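Local coordinates for protein deoxyuridine 5'-triphosphate nucleotidohydrolase (Entamoeba histolytica, PDB 3LQW) that probably hydrolyses dUTP to dUMP and diphosphate with magnesium as cofactor, supplying the precursor of thymidine nucleotides and keeping uracil out of DNA, at residues A[30-35]-A[51-56]. Residues are numbered along the deposited sequence; the frame is centred on the assembly and turned at random.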
loop_
_atom_site.group_PDB
_atom_site.type_symbol
_atom_site.label_atom_id
_atom_site.label_comp_id
_atom_site.label_asym_id
_atom_site.label_seq_id
_atom_site.Cartn_x
_atom_site.Cartn_y
_atom_site.Cartn_z
ATOM N N LYS A 30 -13.777 -0.762 21.835
ATOM C CA LYS A 30 -15.025 -1.093 21.200
ATOM C C LYS A 30 -15.943 0.112 21.279
ATOM O O LYS A 30 -16.264 0.602 22.371
ATOM C CB LYS A 30 -15.667 -2.303 21.876
ATOM C CG LYS A 30 -14.948 -3.590 21.778
ATOM C CD LYS A 30 -15.788 -4.758 22.412
ATOM C CE LYS A 30 -15.081 -6.069 22.437
ATOM N NZ LYS A 30 -15.822 -7.090 23.264
ATOM N N LEU A 31 -16.435 0.585 20.150
ATOM C CA LEU A 31 -17.368 1.686 20.101
ATOM C C LEU A 31 -18.831 1.247 20.240
ATOM O O LEU A 31 -19.702 2.105 20.521
ATOM C CB LEU A 31 -17.188 2.469 18.794
ATOM C CG LEU A 31 -15.761 3.009 18.620
ATOM C CD1 LEU A 31 -15.688 3.728 17.268
ATOM C CD2 LEU A 31 -15.339 3.904 19.780
ATOM N N VAL A 32 -19.078 -0.036 20.008
ATOM C CA VAL A 32 -20.377 -0.677 20.197
ATOM C C VAL A 32 -20.119 -2.033 20.812
ATOM O O VAL A 32 -19.039 -2.613 20.651
ATOM C CB VAL A 32 -21.176 -0.828 18.889
ATOM C CG1 VAL A 32 -21.676 0.514 18.437
ATOM C CG2 VAL A 32 -20.325 -1.472 17.829
ATOM N N GLU A 33 -21.078 -2.508 21.602
ATOM C CA GLU A 33 -20.826 -3.676 22.435
ATOM C C GLU A 33 -20.486 -4.951 21.680
ATOM O O GLU A 33 -19.749 -5.790 22.175
ATOM C CB GLU A 33 -22.040 -3.943 23.328
ATOM N N ASP A 34 -21.021 -5.104 20.471
ATOM C CA ASP A 34 -20.752 -6.304 19.702
ATOM C C ASP A 34 -19.619 -6.146 18.686
ATOM O O ASP A 34 -19.432 -7.038 17.866
ATOM C CB ASP A 34 -22.019 -6.842 19.005
ATOM C CG ASP A 34 -22.657 -5.849 18.042
ATOM O OD1 ASP A 34 -22.096 -4.770 17.733
ATOM O OD2 ASP A 34 -23.781 -6.168 17.590
ATOM N N ALA A 35 -18.846 -5.064 18.766
ATOM C CA ALA A 35 -17.640 -4.965 17.914
ATOM C C ALA A 35 -16.686 -6.111 18.239
ATOM O O ALA A 35 -16.607 -6.574 19.387
ATOM C CB ALA A 35 -16.955 -3.645 18.142
ATOM N N TYR A 51 -12.656 -6.678 11.308
ATOM C CA TYR A 51 -13.964 -7.309 11.133
ATOM C C TYR A 51 -15.027 -6.262 10.861
ATOM O O TYR A 51 -15.032 -5.211 11.477
ATOM C CB TYR A 51 -14.351 -8.069 12.432
ATOM C CG TYR A 51 -13.400 -9.189 12.798
ATOM C CD1 TYR A 51 -12.244 -8.931 13.501
ATOM C CD2 TYR A 51 -13.682 -10.498 12.484
ATOM C CE1 TYR A 51 -11.368 -9.947 13.821
ATOM C CE2 TYR A 51 -12.836 -11.541 12.824
ATOM C CZ TYR A 51 -11.659 -11.257 13.490
ATOM O OH TYR A 51 -10.809 -12.288 13.842
ATOM N N SER A 52 -15.949 -6.562 9.950
ATOM C CA SER A 52 -17.095 -5.708 9.729
ATOM C C SER A 52 -18.073 -5.738 10.909
ATOM O O SER A 52 -18.401 -6.826 11.362
ATOM C CB SER A 52 -17.847 -6.124 8.458
ATOM O OG SER A 52 -18.921 -5.255 8.260
ATOM N N ASN A 53 -18.570 -4.566 11.290
ATOM C CA ASN A 53 -19.639 -4.515 12.305
ATOM C C ASN A 53 -21.018 -4.509 11.691
ATOM O O ASN A 53 -21.992 -4.437 12.439
ATOM C CB ASN A 53 -19.440 -3.317 13.235
ATOM C CG ASN A 53 -20.334 -3.359 14.444
ATOM O OD1 ASN A 53 -20.313 -4.323 15.232
ATOM N ND2 ASN A 53 -21.100 -2.308 14.606
ATOM N N THR A 54 -21.146 -4.602 10.365
ATOM C CA THR A 54 -22.450 -4.549 9.692
ATOM C C THR A 54 -22.496 -5.487 8.476
ATOM O O THR A 54 -21.483 -5.881 7.909
ATOM C CB THR A 54 -22.794 -3.125 9.215
ATOM O OG1 THR A 54 -22.028 -2.798 8.045
ATOM C CG2 THR A 54 -22.585 -2.048 10.280
ATOM N N ASN A 55 -23.696 -5.860 8.088
ATOM C CA ASN A 55 -23.949 -6.413 6.778
ATOM C C ASN A 55 -23.855 -5.273 5.762
ATOM O O ASN A 55 -24.168 -4.133 6.061
ATOM C CB ASN A 55 -25.359 -7.020 6.697
ATOM C CG ASN A 55 -25.559 -8.147 7.662
ATOM O OD1 ASN A 55 -24.690 -8.953 7.896
ATOM N ND2 ASN A 55 -26.789 -8.264 8.155
ATOM N N PHE A 56 -23.421 -5.581 4.544
ATOM C CA PHE A 56 -23.317 -4.561 3.506
ATOM C C PHE A 56 -23.312 -5.240 2.151
ATOM O O PHE A 56 -23.040 -6.428 2.044
ATOM C CB PHE A 56 -22.070 -3.664 3.687
ATOM C CG PHE A 56 -20.770 -4.395 3.613
ATOM C CD1 PHE A 56 -20.215 -4.983 4.741
ATOM C CD2 PHE A 56 -20.081 -4.495 2.405
ATOM C CE1 PHE A 56 -19.038 -5.671 4.686
ATOM C CE2 PHE A 56 -18.925 -5.187 2.337
ATOM C CZ PHE A 56 -18.370 -5.747 3.456
#
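With its CG trans to the backbone N (chi1 -169°), Asn53 reaches across to a type I beta turn that runs from Val32 to Ala35, while Asp34 CG lies between its own backbone N and carbonyl carbon (chi1 59°), which swings the carboxylate toward the same amide. Both segments are loops of the all-beta dUTPase fold: 30-35 follows strand 25-30, and the loop holding Asn53 links strands 47-51 and 56-58. The turn is closed by a backbone hydrogen bond from Ala35 N to Val32 O of 3.1 Å. Val32 meets the Asn53 side chain from the opposing direction, its CG2 packing 3.4 Å from the amide atom modelled as ND2. Asp34 instead crosses Asn53 at about a right angle, and the carboxylate and amide planes are 73° apart. Its OD1 sits 3.1 Å from the modelled OD1 of Asn53; the amide is probably reversed in the model, and an N-H of Asn53 may then face this carboxylate oxygen. Lys125, in the loop between strands 121-123 and 128-136, forms a salt bridge with Asp34 OD2 and also touches the Asn53 side chain. The buried surface is small, 108 Å² over both sides, and more than half of it belongs to Asn53. Within 51-56, Ser52 OG spans Asn53 to donate to a lone pair of Thr54 O at 2.7 Å, in the carbonyl plane.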